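Local coordinates for protein hypothetical bacterial 6-phosphogluconolactonase (Bacteroides fragilis, PDB 3SCY) that probably hydrolyses 6-phosphogluconolactone to 6-phosphogluconate, as a lactonase built on a seven-bladed beta-propeller, at residues A75-F80 with G131-A136; Y168-D173 with R214-N219; D326-Q331 with V351-C356. One frame throughout, in Å; residues are numbered along the deposited sequence.

Overall arrangement
From the N terminus, the chain builds the blades of a seven-bladed beta-propeller one after another, and the three contacts follow in series; none nests in or crosses another. Contact 1 closes a 50-residue loop, bringing the 131-136 loop of one blade against strand 76-83 of the blade before it. Contact 2 closes 40 residues and packs strand 168-173 against 213-218, the first strand of the next blade. Contact 3 closes only 19 residues, at the passage from the blade of 310-350 to strand 354-360, which pairs with the N-terminal strand 13-20 and completes the ring. Contacts 2 and 3 lie on opposite sides of the chain's centre, their own centres about 25 Å apart.

Contact 1: A75-F80 with G131-A136; sequences AAVSAF and GALLPA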
loop_
_atom_site.group_PDB
_atom_site.type_symbol
_atom_site.label_atom_id
_atom_site.label_comp_id
_atom_site.label_asym_id
_atom_site.label_seq_id
_atom_site.Cartn_x
_atom_site.Cartn_y
_atom_site.Cartn_z
ATOM N N ALA A 75 -7.592 -17.535 3.498
ATOM C CA ALA A 75 -7.505 -16.159 2.956
ATOM C C ALA A 75 -8.704 -15.337 3.421
ATOM O O ALA A 75 -9.853 -15.737 3.225
ATOM C CB ALA A 75 -7.429 -16.188 1.440
ATOM N N ALA A 76 -8.438 -14.195 4.083
ATOM C CA ALA A 76 -9.508 -13.452 4.701
ATOM C C ALA A 76 -9.139 -11.999 4.962
ATOM O O ALA A 76 -8.027 -11.562 4.647
ATOM C CB ALA A 76 -9.861 -14.121 6.040
ATOM N N VAL A 77 -10.108 -11.257 5.525
ATOM C CA VAL A 77 -9.928 -9.895 6.026
ATOM C C VAL A 77 -10.420 -9.870 7.450
ATOM O O VAL A 77 -11.473 -10.449 7.738
ATOM C CB VAL A 77 -10.614 -8.819 5.162
ATOM C CG1 VAL A 77 -10.478 -7.426 5.793
ATOM C CG2 VAL A 77 -10.016 -8.825 3.766
ATOM N N SER A 78 -9.669 -9.211 8.340
ATOM C CA SER A 78 -10.051 -9.060 9.739
ATOM C C SER A 78 -10.394 -7.609 9.995
ATOM O O SER A 78 -9.688 -6.732 9.488
ATOM C CB SER A 78 -8.897 -9.483 10.645
ATOM O OG SER A 78 -8.555 -10.844 10.439
ATOM N N ALA A 79 -11.438 -7.361 10.782
ATOM C CA ALA A 79 -11.871 -6.027 11.169
ATOM C C ALA A 79 -11.671 -5.853 12.649
ATOM O O ALA A 79 -12.072 -6.730 13.428
ATOM C CB ALA A 79 -13.342 -5.841 10.821
ATOM N N PHE A 80 -11.101 -4.722 13.053
ATOM C CA PHE A 80 -10.811 -4.428 14.451
ATOM C C PHE A 80 -11.315 -3.074 14.878
ATOM O O PHE A 80 -11.248 -2.128 14.084
ATOM C CB PHE A 80 -9.280 -4.385 14.674
ATOM C CG PHE A 80 -8.499 -5.606 14.273
ATOM C CD1 PHE A 80 -8.083 -5.781 12.957
ATOM C CD2 PHE A 80 -8.148 -6.569 15.220
ATOM C CE1 PHE A 80 -7.352 -6.896 12.581
ATOM C CE2 PHE A 80 -7.433 -7.701 14.839
ATOM C CZ PHE A 80 -7.056 -7.861 13.521
ATOM N N GLY A 131 -18.936 -1.140 12.052
ATOM C CA GLY A 131 -17.549 -1.220 11.582
ATOM C C GLY A 131 -17.074 -2.630 11.261
ATOM O O GLY A 131 -15.995 -2.823 10.692
ATOM N N ALA A 132 -17.859 -3.644 11.632
ATOM C CA ALA A 132 -17.491 -5.016 11.334
ATOM C C ALA A 132 -17.758 -5.315 9.847
ATOM O O ALA A 132 -18.472 -4.559 9.180
ATOM C CB ALA A 132 -18.257 -5.976 12.248
ATOM N N LEU A 133 -17.206 -6.403 9.337
ATOM C CA LEU A 133 -17.374 -6.729 7.927
ATOM C C LEU A 133 -18.573 -7.606 7.669
ATOM O O LEU A 133 -18.817 -8.567 8.392
ATOM C CB LEU A 133 -16.145 -7.478 7.376
ATOM C CG LEU A 133 -14.838 -6.738 7.361
ATOM C CD1 LEU A 133 -13.692 -7.728 7.419
ATOM C CD2 LEU A 133 -14.715 -5.911 6.129
ATOM N N LEU A 134 -19.280 -7.323 6.587
ATOM C CA LEU A 134 -20.294 -8.248 6.123
ATOM C C LEU A 134 -19.589 -9.273 5.231
ATOM O O LEU A 134 -18.498 -9.016 4.707
ATOM C CB LEU A 134 -21.416 -7.537 5.338
ATOM C CG LEU A 134 -22.626 -7.093 6.134
ATOM C CD1 LEU A 134 -22.309 -5.883 6.972
ATOM C CD2 LEU A 134 -23.803 -6.802 5.208
ATOM N N PRO A 135 -20.178 -10.440 5.002
ATOM C CA PRO A 135 -19.575 -11.401 4.057
ATOM C C PRO A 135 -19.376 -10.772 2.678
ATOM O O PRO A 135 -20.097 -9.839 2.330
ATOM C CB PRO A 135 -20.612 -12.527 3.990
ATOM C CG PRO A 135 -21.345 -12.426 5.283
ATOM C CD PRO A 135 -21.448 -10.954 5.553
ATOM N N ALA A 136 -18.402 -11.255 1.909
ATOM C CA ALA A 136 -18.120 -10.664 0.594
ATOM C C ALA A 136 -19.389 -10.480 -0.232
ATOM O O ALA A 136 -20.253 -11.368 -0.229
ATOM C CB ALA A 136 -17.153 -11.532 -0.157
#
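The flat Val77-Ser78 peptide is met by Leu133, whose CD1 comes 3.5 Å from Val77 O. Along the strand, Val77 pairs through the backbone with Gln95 and Ser78 with Ser66. The Gly131-Ala132 peptide is met by a methyl group: Ala79 CB comes 4.0 Å from Gly131 O and 4.3 Å from Ala132 CA. Leu133 makes the largest contribution to the contact. Its CG stands anti to its own carbonyl carbon (chi1 -64°), which drops the branch down onto strand 76-83 between Val77 and Ala79. The side chains of Leu133 and Val77 lie nearly perpendicular, and Leu133 CD1 presses on Val77 CG1 at 3.6 Å. Ala79 CB, for its part, rests 3.9 Å from Leu133 CG. This is packing between neighbouring blades of the seven-bladed beta-propeller: strand 76-83 is the third strand of its sheet, and 131-136 belongs to the link between strands 121-126 and 138-141, the third and fourth of the next. Phe125 of that next blade touches both Val77 and Leu133 and so extends the apolar seam. Apolar touches do the work between the two segments, while hydrogen bonds tie the loop to other strands of the blade that carries 76-83. Leu133 O accepts hydrogen bonds from both Asn93 ND2 and Gln95 NE2 on strand 88-96, and Gly131 O is hydrogen-bonded to Tyr65 OH on strand 63-68. At Gly131, where the loop comes nearest to Ala79 CB through its carbonyl oxygen, the backbone turns with a positive phi (90°), which glycine accepts easily.

Contact 2: Y168-D173 with R214-N219; sequences YLLADD and RHLIFN
With CG anti to its carbonyl carbon (chi1 -66°), Asp172 carries its carboxylate over to the backbone at 214-216, while Leu216, with CG anti to its backbone N (chi1 -178°), sends CD2 toward Leu170; the side chains of Asp172 and Leu216 lie roughly perpendicular. Asp172 OD2 ends 2.9 Å from Arg214 O. Both atoms are acceptors and do not make a hydrogen bond; nor does Leu216 N, 3.2 Å from OD2 but poorly angled. OD2 also touches Leu216 CB at 3.4 Å. Further along, Leu170 CD1 meets two partners: Leu216 CD2 at 3.9 Å and, in the plane of the Phe218 ring, the edge atom CZ at 3.9 Å. The strands belong to successive propeller blades, the second strand of one sheet against the first of the next, and run roughly antiparallel (152°), their axes 6.9 Å apart at closest. A classic beta bulge, with Arg214 and His215 both facing Ile228, interrupts strand 213-218 where Asp172 approaches. Both bulge side chains point away from strand 168-173. Arg214 NH1 sits 3.3 Å above one face of the His215 ring, offset toward its rim, and is hydrogen-bonded to Gly262 O; His215 ND1 bonds to Asp263.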
loop_
_atom_site.group_PDB
_atom_site.type_symbol
_atom_site.label_atom_id
_atom_site.label_comp_id
_atom_site.label_asym_id
_atom_site.label_seq_id
_atom_site.Cartn_x
_atom_site.Cartn_y
_atom_site.Cartn_z
ATOM N N TYR A 168 -13.742 6.150 -9.440
ATOM C CA TYR A 168 -13.237 4.896 -9.989
ATOM C C TYR A 168 -12.381 4.138 -9.032
ATOM O O TYR A 168 -11.823 4.703 -8.093
ATOM C CB TYR A 168 -12.399 5.181 -11.261
ATOM C CG TYR A 168 -13.137 6.069 -12.237
ATOM C CD1 TYR A 168 -14.190 5.572 -13.002
ATOM C CD2 TYR A 168 -12.874 7.434 -12.305
ATOM C CE1 TYR A 168 -14.886 6.388 -13.890
ATOM C CE2 TYR A 168 -13.586 8.267 -13.164
ATOM C CZ TYR A 168 -14.589 7.739 -13.958
ATOM O OH TYR A 168 -15.318 8.568 -14.781
ATOM N N LEU A 169 -12.273 2.841 -9.288
ATOM C CA LEU A 169 -11.344 1.969 -8.589
ATOM C C LEU A 169 -10.386 1.418 -9.635
ATOM O O LEU A 169 -10.839 0.879 -10.653
ATOM C CB LEU A 169 -12.046 0.848 -7.818
ATOM C CG LEU A 169 -11.092 -0.043 -6.997
ATOM C CD1 LEU A 169 -11.619 -0.314 -5.633
ATOM C CD2 LEU A 169 -10.801 -1.351 -7.731
ATOM N N LEU A 170 -9.075 1.592 -9.411
ATOM C CA LEU A 170 -8.028 1.086 -10.300
ATOM C C LEU A 170 -7.331 -0.070 -9.625
ATOM O O LEU A 170 -6.963 0.036 -8.446
ATOM C CB LEU A 170 -7.053 2.194 -10.691
ATOM C CG LEU A 170 -7.681 3.417 -11.378
ATOM C CD1 LEU A 170 -6.625 4.422 -11.726
ATOM C CD2 LEU A 170 -8.402 3.036 -12.686
ATOM N N ALA A 171 -7.205 -1.202 -10.317
ATOM C CA ALA A 171 -6.627 -2.394 -9.726
ATOM C C ALA A 171 -5.409 -2.851 -10.513
ATOM O O ALA A 171 -5.530 -3.215 -11.696
ATOM C CB ALA A 171 -7.684 -3.489 -9.674
ATOM N N ASP A 172 -4.231 -2.848 -9.858
ATOM C CA ASP A 172 -2.978 -3.221 -10.533
ATOM C C ASP A 172 -2.849 -4.709 -10.650
ATOM O O ASP A 172 -2.957 -5.421 -9.638
ATOM C CB ASP A 172 -1.766 -2.682 -9.753
ATOM C CG ASP A 172 -1.635 -1.182 -9.693
ATOM O OD1 ASP A 172 -2.333 -0.495 -10.462
ATOM O OD2 ASP A 172 -0.793 -0.689 -8.890
ATOM N N ASP A 173 -2.560 -5.178 -11.863
ATOM C CA ASP A 173 -2.428 -6.597 -12.126
ATOM C C ASP A 173 -1.025 -6.905 -12.602
ATOM O O ASP A 173 -0.676 -6.741 -13.782
ATOM C CB ASP A 173 -3.482 -7.027 -13.132
ATOM C CG ASP A 173 -3.535 -8.505 -13.482
ATOM O OD1 ASP A 173 -2.600 -9.252 -13.098
ATOM O OD2 ASP A 173 -4.507 -8.914 -14.137
ATOM N N ARG A 214 2.779 -3.073 -9.632
ATOM C CA ARG A 214 2.639 -3.449 -8.242
ATOM C C ARG A 214 1.762 -2.428 -7.527
ATOM O O ARG A 214 0.574 -2.699 -7.357
ATOM C CB ARG A 214 4.006 -3.642 -7.539
ATOM C CG ARG A 214 3.871 -4.303 -6.160
ATOM C CD ARG A 214 5.246 -4.584 -5.551
ATOM N NE ARG A 214 5.122 -5.483 -4.394
ATOM C CZ ARG A 214 4.840 -5.074 -3.156
ATOM N NH1 ARG A 214 4.726 -3.781 -2.885
ATOM N NH2 ARG A 214 4.696 -5.958 -2.178
ATOM N N HIS A 215 2.307 -1.274 -7.102
ATOM C CA HIS A 215 1.520 -0.300 -6.356
ATOM C C HIS A 215 1.355 0.989 -7.118
ATOM O O HIS A 215 2.251 1.390 -7.857
ATOM C CB HIS A 215 2.157 -0.008 -4.980
ATOM C CG HIS A 215 1.928 -1.066 -3.939
ATOM N ND1 HIS A 215 2.440 -0.919 -2.647
ATOM C CD2 HIS A 215 1.309 -2.273 -4.027
ATOM C CE1 HIS A 215 2.046 -1.996 -1.975
ATOM N NE2 HIS A 215 1.383 -2.851 -2.763
ATOM N N LEU A 216 0.225 1.654 -6.913
ATOM C CA LEU A 216 -0.173 2.904 -7.574
ATOM C C LEU A 216 -0.513 3.971 -6.556
ATOM O O LEU A 216 -1.186 3.678 -5.552
ATOM C CB LEU A 216 -1.406 2.630 -8.447
ATOM C CG LEU A 216 -1.954 3.824 -9.275
ATOM C CD1 LEU A 216 -1.051 4.135 -10.494
ATOM C CD2 LEU A 216 -3.352 3.495 -9.814
ATOM N N ILE A 217 -0.066 5.218 -6.831
ATOM C CA ILE A 217 -0.344 6.371 -5.989
ATOM C C ILE A 217 -0.739 7.548 -6.873
ATOM O O ILE A 217 -0.462 7.556 -8.085
ATOM C CB ILE A 217 0.806 6.765 -5.048
ATOM C CG1 ILE A 217 2.075 7.095 -5.900
ATOM C CG2 ILE A 217 1.082 5.657 -3.995
ATOM C CD1 ILE A 217 3.190 7.780 -5.149
ATOM N N PHE A 218 -1.356 8.546 -6.254
ATOM C CA PHE A 218 -1.757 9.796 -6.908
ATOM C C PHE A 218 -1.080 10.940 -6.233
ATOM O O PHE A 218 -0.806 10.853 -5.030
ATOM C CB PHE A 218 -3.288 10.019 -6.814
ATOM C CG PHE A 218 -4.041 8.953 -7.555
ATOM C CD1 PHE A 218 -4.331 9.099 -8.905
ATOM C CD2 PHE A 218 -4.403 7.769 -6.921
ATOM C CE1 PHE A 218 -4.978 8.074 -9.609
ATOM C CE2 PHE A 218 -5.068 6.763 -7.617
ATOM C CZ PHE A 218 -5.322 6.914 -8.955
ATOM N N ASN A 219 -0.893 12.051 -6.958
ATOM C CA ASN A 219 -0.351 13.228 -6.283
ATOM C C ASN A 219 -1.493 13.928 -5.501
ATOM O O ASN A 219 -2.657 13.513 -5.592
ATOM C CB ASN A 219 0.378 14.175 -7.244
ATOM C CG ASN A 219 -0.550 14.980 -8.102
ATOM O OD1 ASN A 219 -1.641 14.528 -8.459
ATOM N ND2 ASN A 219 -0.161 16.196 -8.400
#

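Contact 3: D326-Q331 with V351-C356; sequences DTNVIQ and VDKPVC
Asn328 and Asp352 run alongside each other with matching direction, the amide and carboxylate planes turned 31° apart. The amide oxygen is used across the contact: Lys353 N donates to Asn328 OD1 in a 3.0 Å hydrogen bond, with the donor tilted 27° from the carbonyl plane. Asp352 OD1 is only 3.2 Å from the same Asn328 OD1, a meeting of two acceptors. The other carboxylate oxygen, Asp352 OD2, takes a 3.1 Å salt bridge from Lys353 NZ on its syn side; a bend at the end of the lysine chain curls the ammonium back to its neighbour. A second bond, 3.3 Å from Val351 N to Asn328 O, is straight at nitrogen (164°), although the donor stands well above the carbonyl plane. Beyond the polar end, Ile330 and Pro354 pass in opposed senses, and Ile330 CD1 is set against Val351 CG2 at 3.8 Å. Pro354 CG reaches Val329 O at 3.6 Å. Asn328 takes the left-handed helical conformation and, with Val329, forms a G1 beta bulge facing Cys324, where the turn from strand 319-324 enters strand 329-335. Residues 351-353 lead from strand 342-350 to 354-360; Val18 of strand 13-20 touches both Ile330 and Pro354, so the contact joins the blade running from strand 310-313 to 342-350 to the one in which 354-360 pairs with 13-20.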
loop_
_atom_site.group_PDB
_atom_site.type_symbol
_atom_site.label_atom_id
_atom_site.label_comp_id
_atom_site.label_asym_id
_atom_site.label_seq_id
_atom_site.Cartn_x
_atom_site.Cartn_y
_atom_site.Cartn_z
ATOM N N ASP A 326 13.562 -8.821 5.983
ATOM C CA ASP A 326 14.572 -9.815 6.284
ATOM C C ASP A 326 15.554 -9.413 7.385
ATOM O O ASP A 326 16.196 -10.290 7.969
ATOM C CB ASP A 326 15.299 -10.208 5.004
ATOM C CG ASP A 326 14.397 -10.918 3.998
ATOM O OD1 ASP A 326 13.281 -11.340 4.384
ATOM O OD2 ASP A 326 14.819 -11.093 2.848
ATOM N N THR A 327 15.647 -8.117 7.702
ATOM C CA THR A 327 16.545 -7.635 8.759
ATOM C C THR A 327 15.743 -7.500 10.066
ATOM O O THR A 327 16.299 -7.205 11.123
ATOM C CB THR A 327 17.203 -6.318 8.308
ATOM O OG1 THR A 327 17.801 -6.551 7.031
ATOM C CG2 THR A 327 18.305 -5.854 9.266
ATOM N N ASN A 328 14.421 -7.703 9.989
ATOM C CA ASN A 328 13.515 -7.642 11.133
ATOM C C ASN A 328 13.614 -6.298 11.848
ATOM O O ASN A 328 13.716 -6.241 13.080
ATOM C CB ASN A 328 13.786 -8.820 12.113
ATOM C CG ASN A 328 13.565 -10.160 11.469
ATOM O OD1 ASN A 328 12.598 -10.360 10.716
ATOM N ND2 ASN A 328 14.510 -11.067 11.674
ATOM N N VAL A 329 13.586 -5.208 11.060
ATOM C CA VAL A 329 13.688 -3.840 11.594
ATOM C C VAL A 329 12.882 -2.860 10.774
ATOM O O VAL A 329 12.628 -3.095 9.593
ATOM C CB VAL A 329 15.156 -3.287 11.683
ATOM C CG1 VAL A 329 15.999 -4.012 12.735
ATOM C CG2 VAL A 329 15.849 -3.265 10.320
ATOM N N ILE A 330 12.531 -1.734 11.404
ATOM C CA ILE A 330 11.944 -0.570 10.765
ATOM C C ILE A 330 13.045 0.476 10.860
ATOM O O ILE A 330 13.385 0.882 11.976
ATOM C CB ILE A 330 10.614 -0.081 11.343
ATOM C CG1 ILE A 330 9.554 -1.143 11.145
ATOM C CG2 ILE A 330 10.196 1.251 10.646
ATOM C CD1 ILE A 330 8.370 -1.014 12.189
ATOM N N GLN A 331 13.677 0.842 9.732
ATOM C CA GLN A 331 14.752 1.836 9.730
ATOM C C GLN A 331 14.175 3.224 9.606
ATOM O O GLN A 331 13.242 3.436 8.807
ATOM C CB GLN A 331 15.669 1.583 8.562
ATOM C CG GLN A 331 16.741 0.568 8.772
ATOM C CD GLN A 331 17.613 0.618 7.544
ATOM O OE1 GLN A 331 17.134 0.448 6.428
ATOM N NE2 GLN A 331 18.877 0.942 7.712
ATOM N N VAL A 351 11.162 -5.524 14.976
ATOM C CA VAL A 351 9.873 -6.182 14.662
ATOM C C VAL A 351 10.186 -7.383 13.785
ATOM O O VAL A 351 10.961 -7.222 12.853
ATOM C CB VAL A 351 8.827 -5.254 13.950
ATOM C CG1 VAL A 351 7.489 -5.966 13.759
ATOM C CG2 VAL A 351 8.614 -3.936 14.672
ATOM N N ASP A 352 9.571 -8.560 14.012
ATOM C CA ASP A 352 9.844 -9.683 13.113
ATOM C C ASP A 352 9.022 -9.541 11.840
ATOM O O ASP A 352 7.805 -9.311 11.901
ATOM C CB ASP A 352 9.586 -11.060 13.764
ATOM C CG ASP A 352 10.399 -12.201 13.150
ATOM O OD1 ASP A 352 11.650 -12.142 13.211
ATOM O OD2 ASP A 352 9.786 -13.165 12.631
ATOM N N LYS A 353 9.710 -9.625 10.685
ATOM C CA LYS A 353 9.121 -9.615 9.334
ATOM C C LYS A 353 8.111 -8.469 9.121
ATOM O O LYS A 353 6.983 -8.736 8.682
ATOM C CB LYS A 353 8.477 -10.977 9.014
ATOM C CG LYS A 353 9.474 -12.123 9.126
ATOM C CD LYS A 353 8.949 -13.420 8.552
ATOM C CE LYS A 353 9.999 -14.516 8.645
ATOM N NZ LYS A 353 10.393 -14.808 10.044
ATOM N N PRO A 354 8.500 -7.190 9.389
ATOM C CA PRO A 354 7.570 -6.081 9.147
ATOM C C PRO A 354 7.395 -5.851 7.666
ATOM O O PRO A 354 8.404 -5.831 6.925
ATOM C CB PRO A 354 8.242 -4.884 9.821
ATOM C CG PRO A 354 9.740 -5.191 9.705
ATOM C CD PRO A 354 9.820 -6.705 9.871
ATOM N N VAL A 355 6.130 -5.702 7.222
ATOM C CA VAL A 355 5.848 -5.521 5.789
ATOM C C VAL A 355 4.770 -4.463 5.510
ATOM O O VAL A 355 4.404 -4.296 4.351
ATOM C CB VAL A 355 5.481 -6.880 5.096
ATOM C CG1 VAL A 355 6.678 -7.841 5.048
ATOM C CG2 VAL A 355 4.289 -7.568 5.768
ATOM N N CYS A 356 4.238 -3.762 6.530
ATOM C CA CYS A 356 3.241 -2.734 6.250
ATOM C C CYS A 356 3.264 -1.726 7.347
ATOM O O CYS A 356 3.142 -2.114 8.496
ATOM C CB CYS A 356 1.850 -3.323 6.080
ATOM S SG CYS A 356 0.613 -2.084 5.613
#